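Local coordinates for zinc phosphodiesterase ELAC protein 1 (Homo sapiens, PDB 3ZWF) that cleaves RNA as a two-zinc phosphodiesterase, processing the 3' ends of tRNA precursors and removing 2',3'-cyclic phosphates during tRNA repair, at residues 1-5 with 355-359. Sequence-based numbering, arbitrary orientation.
With EDO (1,2-ethanediol), chain H; EDO (1,2-ethanediol), chain G.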
loop_
_atom_site.group_PDB
_atom_site.type_symbol
_atom_site.label_atom_id
_atom_site.label_comp_id
_atom_site.label_asym_id
_atom_site.label_seq_id
_atom_site.Cartn_x
_atom_site.Cartn_y
_atom_site.Cartn_z
ATOM N N MET A 1 9.947 -17.740 21.415
ATOM C CA MET A 1 9.101 -16.526 21.218
ATOM C C MET A 1 9.979 -15.351 20.833
ATOM O O MET A 1 10.922 -15.001 21.539
ATOM C CB MET A 1 8.317 -16.173 22.474
ATOM C CG MET A 1 7.453 -14.928 22.329
ATOM S SD MET A 1 6.622 -14.470 23.840
ATOM C CE MET A 1 5.175 -15.550 23.817
ATOM N N ASP A 2 9.677 -14.745 19.694
ATOM C CA ASP A 2 10.431 -13.565 19.291
ATOM C C ASP A 2 9.555 -12.516 18.638
ATOM O O ASP A 2 8.429 -12.781 18.228
ATOM C CB ASP A 2 11.673 -13.903 18.452
ATOM C CG ASP A 2 11.389 -14.808 17.283
ATOM O OD1 ASP A 2 10.485 -14.517 16.479
ATOM O OD2 ASP A 2 12.103 -15.824 17.157
ATOM N N VAL A 3 10.068 -11.302 18.660
ATOM C CA VAL A 3 9.460 -10.160 18.034
ATOM C C VAL A 3 10.383 -9.682 16.918
ATOM O O VAL A 3 11.558 -9.465 17.146
ATOM C CB VAL A 3 9.277 -9.097 19.109
ATOM C CG1 VAL A 3 8.587 -7.905 18.622
ATOM C CG2 VAL A 3 8.464 -9.713 20.275
ATOM N N THR A 4 9.835 -9.533 15.716
ATOM C CA THR A 4 10.579 -9.016 14.579
ATOM C C THR A 4 9.975 -7.690 14.101
ATOM O O THR A 4 8.802 -7.627 13.737
ATOM C CB THR A 4 10.569 -10.005 13.389
ATOM O OG1 THR A 4 11.160 -11.245 13.775
ATOM C CG2 THR A 4 11.346 -9.414 12.168
ATOM N N PHE A 5 10.777 -6.639 14.103
ATOM C CA PHE A 5 10.355 -5.333 13.583
ATOM C C PHE A 5 10.478 -5.283 12.083
ATOM O O PHE A 5 11.560 -5.425 11.542
ATOM C CB PHE A 5 11.150 -4.215 14.243
ATOM C CG PHE A 5 10.844 -4.088 15.698
ATOM C CD1 PHE A 5 11.481 -4.910 16.594
ATOM C CD2 PHE A 5 9.827 -3.245 16.166
ATOM C CE1 PHE A 5 11.178 -4.871 17.969
ATOM C CE2 PHE A 5 9.515 -3.218 17.572
ATOM C CZ PHE A 5 10.188 -4.015 18.431
ATOM N N ILE A 355 14.038 -9.531 18.542
ATOM C CA ILE A 355 14.227 -9.637 19.993
ATOM C C ILE A 355 13.571 -10.929 20.465
ATOM O O ILE A 355 12.419 -11.158 20.223
ATOM C CB ILE A 355 13.605 -8.463 20.764
ATOM C CG1 ILE A 355 14.257 -7.149 20.343
ATOM C CG2 ILE A 355 13.813 -8.657 22.267
ATOM C CD1 ILE A 355 13.552 -5.917 20.833
ATOM N N SER A 356 14.344 -11.743 21.180
ATOM C CA SER A 356 13.904 -13.046 21.649
ATOM C C SER A 356 13.424 -12.827 23.081
ATOM O O SER A 356 14.055 -12.070 23.811
ATOM C CB SER A 356 15.112 -14.013 21.635
ATOM O OG SER A 356 14.725 -15.368 21.615
ATOM N N ILE A 357 12.323 -13.466 23.492
ATOM C CA ILE A 357 11.840 -13.306 24.876
ATOM C C ILE A 357 11.994 -14.656 25.573
ATOM O O ILE A 357 11.270 -15.601 25.278
ATOM C CB ILE A 357 10.371 -12.806 24.980
ATOM C CG1 ILE A 357 10.155 -11.498 24.202
ATOM C CG2 ILE A 357 10.005 -12.539 26.418
ATOM C CD1 ILE A 357 10.311 -11.617 22.745
ATOM N N PRO A 358 12.970 -14.759 26.487
ATOM C CA PRO A 358 13.160 -16.029 27.169
ATOM C C PRO A 358 12.053 -16.287 28.180
ATOM O O PRO A 358 11.386 -15.357 28.647
ATOM C CB PRO A 358 14.510 -15.855 27.875
ATOM C CG PRO A 358 14.619 -14.391 28.126
ATOM C CD PRO A 358 13.856 -13.704 27.017
ATOM N N ILE A 359 11.889 -17.559 28.510
ATOM C CA ILE A 359 10.927 -17.991 29.515
ATOM C C ILE A 359 11.509 -17.793 30.918
ATOM O O ILE A 359 11.946 -16.703 31.291
ATOM C CB ILE A 359 10.584 -19.471 29.353
ATOM C CG1 ILE A 359 9.315 -19.793 30.158
ATOM C CG2 ILE A 359 11.776 -20.343 29.773
ATOM C CD1 ILE A 359 8.019 -19.362 29.486
HETATM C C1 EDO H . 10.528 -18.698 16.824
HETATM O O1 EDO H . 9.777 -19.748 16.201
HETATM C C2 EDO H . 9.738 -18.151 18.002
HETATM O O2 EDO H . 10.477 -17.093 18.592
HETATM C C1 EDO G . 13.707 -12.312 10.375
HETATM O O1 EDO G . 13.772 -10.916 10.685
HETATM C C2 EDO G . 13.601 -13.215 11.596
HETATM O O2 EDO G . 12.369 -13.023 12.266
HETATM O O HOH W 1 11.959 -17.448 23.345
#
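The N-terminal strand and the last modelled strand pair antiparallel at one margin of a sheet of the metallo-beta-lactamase fold, Val-3 facing Ile-355 as a hydrogen-bonded pair and Asp-2 facing Ser-356 as a non-hydrogen-bonded one. Val-3 N donates to Ile-355 O (2.8 Å) and Ile-355 N returns the bond to Val-3 O (2.8 Å). Beyond the regular strands the pairing runs on through a bond from Ile-357 N to Met-1 O (2.9 Å). One water bridges the ends of the pairing, accepting from Met-1 N and donating to Ile-357 O. Val-3, Phe-5, Ile-355 and Ile-357 lie on the buried side. With CG1 beside its backbone N (chi1 -55°) and the chain bent at chi2 (66°), Ile-357 brings CD1 to 3.6 Å from Val-3 CG2. CD1 of Ile-355 meets the Phe-5 ring at its edge, 3.9 Å from CE1; the Phe-5 side chain lies about 9 Å from that of the zinc ligand His-311. Met-1 lies more loosely, SD 4.3 Å from Ile-357 CB. On the other face Asp-2 turns its carboxylate away from Ser-356, and OD1 forms a salt bridge with Arg-25. Strand 21-26 flanks strand 2-5 on the side opposite 354-356, while strand 269-273 of the second sheet packs on Val-3 and Phe-5, and strand 306-310 on Phe-5 and Ile-355, so the pair lies at the interface between the two sheets of the sandwich.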